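Local atomic coordinates of DUF1904 domain-containing protein (Sebaldella termitidis, PDB entry 4M1A), a protein that is of unknown function but belongs to the DUF1904 family of the MIF clan and assembles as a trimer of alpha/beta subunits. Residues P2-R7 with I58-F63. Residues are numbered along the deposited sequence; the frame is centred on the assembly and turned at random.
Sequences PHIRVR and IEVLWF
Glu-59 and Arg-7 meet through a salt bridge, NH2 of Arg-7 lying 2.9 Å from OE1 of Glu-59 on the syn side of the carboxylate, though 33° out of its plane. The two flat groups stand steeply to each other, 78° apart. Arg-7 arrives here because its chain bends at chi3 (75°), turning the guanidinium back toward Glu-59. OE1 of Glu-59 also accepts from water 1, whose O lies 2.6 Å from it and which in turn accepts from NH1 of Arg-5, while water 2 lies between OE1 and NE of Arg-7, from which it accepts a bond. Beside this network CD2 of Leu-61 rests over one face of the Arg-5 guanidinium, 3.7 Å from NH2 of Arg-5. These groups stand on a mixed sheet in which strands 3-7 and 56-62 run antiparallel as neighbours, within an alpha/beta domain of the MIF clan. His-3 with Leu-61 and Arg-5 with Glu-59 are the hydrogen-bonded pairs; N of Leu-61 reaches O of His-3 at 2.8 Å. On the opposite face, CG2 of Ile-4 packs against CG2 of Ile-58 at 3.8 Å, and helix 67-82 covers Ile-58 and Val-60 through Phe-77. The polar face meets other subunits: Arg-5 bridges to Glu-59 of the second subunit, and Glu-59 to Arg-5 of the third. A leucine replacing Arg-5 would probably leave that neighbouring Glu-59 without this charged mate and water 1 without the NH1 donor. His-3 is hydrogen-bonded to Thr-37 and Tyr-101.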
loop_
_atom_site.group_PDB
_atom_site.type_symbol
_atom_site.label_atom_id
_atom_site.label_comp_id
_atom_site.label_asym_id
_atom_site.label_seq_id
_atom_site.Cartn_x
_atom_site.Cartn_y
_atom_site.Cartn_z
ATOM N N PRO A 2 3.905 -11.997 9.504
ATOM C CA PRO A 2 3.873 -11.410 8.161
ATOM C C PRO A 2 2.477 -11.077 7.651
ATOM O O PRO A 2 1.500 -11.714 8.019
ATOM C CB PRO A 2 4.510 -12.488 7.261
ATOM C CG PRO A 2 5.372 -13.251 8.241
ATOM C CD PRO A 2 4.523 -13.336 9.446
ATOM N N HIS A 3 2.441 -10.101 6.786
ATOM C CA HIS A 3 1.187 -9.605 6.212
ATOM C C HIS A 3 1.184 -9.743 4.718
ATOM O O HIS A 3 2.021 -9.143 4.039
ATOM C CB HIS A 3 0.962 -8.140 6.605
ATOM C CG HIS A 3 1.068 -7.920 8.061
ATOM N ND1 HIS A 3 0.101 -8.355 8.958
ATOM C CD2 HIS A 3 2.056 -7.382 8.801
ATOM C CE1 HIS A 3 0.503 -8.089 10.182
ATOM N NE2 HIS A 3 1.683 -7.486 10.113
ATOM N N ILE A 4 0.286 -10.577 4.188
ATOM C CA ILE A 4 0.287 -10.891 2.765
ATOM C C ILE A 4 -0.926 -10.147 2.193
ATOM O O ILE A 4 -2.073 -10.266 2.752
ATOM C CB ILE A 4 0.028 -12.407 2.529
ATOM C CG1 ILE A 4 1.118 -13.348 3.104
ATOM C CG2 ILE A 4 -0.058 -12.737 1.073
ATOM C CD1 ILE A 4 2.273 -12.856 3.756
ATOM N N ARG A 5 -0.735 -9.424 1.072
ATOM C CA ARG A 5 -1.794 -8.758 0.387
ATOM C C ARG A 5 -1.855 -9.113 -1.038
ATOM O O ARG A 5 -0.828 -9.103 -1.718
ATOM C CB ARG A 5 -1.612 -7.226 0.452
ATOM C CG ARG A 5 -1.551 -6.766 1.871
ATOM C CD ARG A 5 -1.126 -5.321 1.913
ATOM N NE ARG A 5 -1.068 -4.881 3.308
ATOM C CZ ARG A 5 -0.554 -3.719 3.717
ATOM N NH1 ARG A 5 -0.069 -2.832 2.842
ATOM N NH2 ARG A 5 -0.601 -3.458 5.000
ATOM N N VAL A 6 -3.065 -9.391 -1.516
ATOM C CA VAL A 6 -3.253 -9.825 -2.885
ATOM C C VAL A 6 -4.188 -8.864 -3.600
ATOM O O VAL A 6 -5.286 -8.577 -3.124
ATOM C CB VAL A 6 -3.845 -11.280 -2.968
ATOM C CG1 VAL A 6 -3.917 -11.702 -4.407
ATOM C CG2 VAL A 6 -2.985 -12.316 -2.223
ATOM N N ARG A 7 -3.778 -8.438 -4.784
ATOM C CA ARG A 7 -4.605 -7.652 -5.664
ATOM C C ARG A 7 -4.605 -8.239 -7.026
ATOM O O ARG A 7 -3.736 -9.058 -7.379
ATOM C CB ARG A 7 -4.098 -6.221 -5.792
ATOM C CG ARG A 7 -2.745 -6.030 -6.408
ATOM C CD ARG A 7 -2.268 -4.579 -6.257
ATOM N NE ARG A 7 -1.852 -4.366 -4.885
ATOM C CZ ARG A 7 -2.031 -3.245 -4.244
ATOM N NH1 ARG A 7 -2.583 -2.252 -4.915
ATOM N NH2 ARG A 7 -1.708 -3.110 -2.940
ATOM N N ILE A 58 1.157 -9.701 -5.412
ATOM C CA ILE A 58 1.216 -10.102 -4.056
ATOM C C ILE A 58 2.308 -9.369 -3.340
ATOM O O ILE A 58 3.490 -9.357 -3.799
ATOM C CB ILE A 58 1.399 -11.630 -3.887
ATOM C CG1 ILE A 58 0.341 -12.338 -4.651
ATOM C CG2 ILE A 58 1.373 -12.042 -2.376
ATOM C CD1 ILE A 58 0.611 -13.840 -4.842
ATOM N N GLU A 59 1.929 -8.704 -2.233
ATOM C CA GLU A 59 2.919 -8.050 -1.356
ATOM C C GLU A 59 3.066 -8.874 -0.098
ATOM O O GLU A 59 2.054 -9.365 0.431
ATOM C CB GLU A 59 2.456 -6.630 -1.010
ATOM C CG GLU A 59 2.353 -5.727 -2.182
ATOM C CD GLU A 59 1.462 -4.467 -2.041
ATOM O OE1 GLU A 59 0.289 -4.566 -1.517
ATOM O OE2 GLU A 59 1.965 -3.413 -2.600
ATOM N N VAL A 60 4.295 -9.061 0.384
ATOM C CA VAL A 60 4.570 -9.731 1.631
ATOM C C VAL A 60 5.288 -8.701 2.507
ATOM O O VAL A 60 6.441 -8.323 2.217
ATOM C CB VAL A 60 5.489 -10.931 1.415
ATOM C CG1 VAL A 60 5.859 -11.566 2.725
ATOM C CG2 VAL A 60 4.769 -11.954 0.506
ATOM N N LEU A 61 4.640 -8.292 3.564
ATOM C CA LEU A 61 5.257 -7.394 4.571
ATOM C C LEU A 61 5.742 -8.222 5.717
ATOM O O LEU A 61 4.953 -8.880 6.420
ATOM C CB LEU A 61 4.242 -6.341 5.059
ATOM C CG LEU A 61 3.800 -5.245 4.111
ATOM C CD1 LEU A 61 2.928 -5.770 2.989
ATOM C CD2 LEU A 61 3.043 -4.155 4.897
ATOM N N TRP A 62 7.073 -8.217 5.959
ATOM C CA TRP A 62 7.627 -9.053 7.002
ATOM C C TRP A 62 8.961 -8.526 7.506
ATOM O O TRP A 62 9.573 -7.628 6.864
ATOM C CB TRP A 62 7.807 -10.492 6.520
ATOM C CG TRP A 62 8.815 -10.745 5.436
ATOM C CD1 TRP A 62 9.586 -9.857 4.742
ATOM C CD2 TRP A 62 9.233 -12.034 5.027
ATOM N NE1 TRP A 62 10.447 -10.550 3.887
ATOM C CE2 TRP A 62 10.213 -11.883 4.042
ATOM C CE3 TRP A 62 8.788 -13.336 5.375
ATOM C CZ2 TRP A 62 10.827 -13.004 3.407
ATOM C CZ3 TRP A 62 9.418 -14.414 4.786
ATOM C CH2 TRP A 62 10.385 -14.240 3.795
ATOM N N PHE A 63 9.393 -9.086 8.626
ATOM C CA PHE A 63 10.796 -8.952 9.069
ATOM C C PHE A 63 11.615 -9.861 8.120
ATOM O O PHE A 63 11.346 -11.045 7.989
ATOM C CB PHE A 63 10.975 -9.253 10.568
ATOM C CG PHE A 63 10.181 -8.317 11.450
ATOM C CD1 PHE A 63 10.443 -6.985 11.440
ATOM C CD2 PHE A 63 9.172 -8.772 12.262
ATOM C CE1 PHE A 63 9.676 -6.113 12.215
ATOM C CE2 PHE A 63 8.438 -7.910 13.065
ATOM C CZ PHE A 63 8.668 -6.572 13.013
HETATM O O HOH W 1 -0.318 -2.599 0.065
HETATM O O HOH W 2 -0.945 -6.423 -3.205
#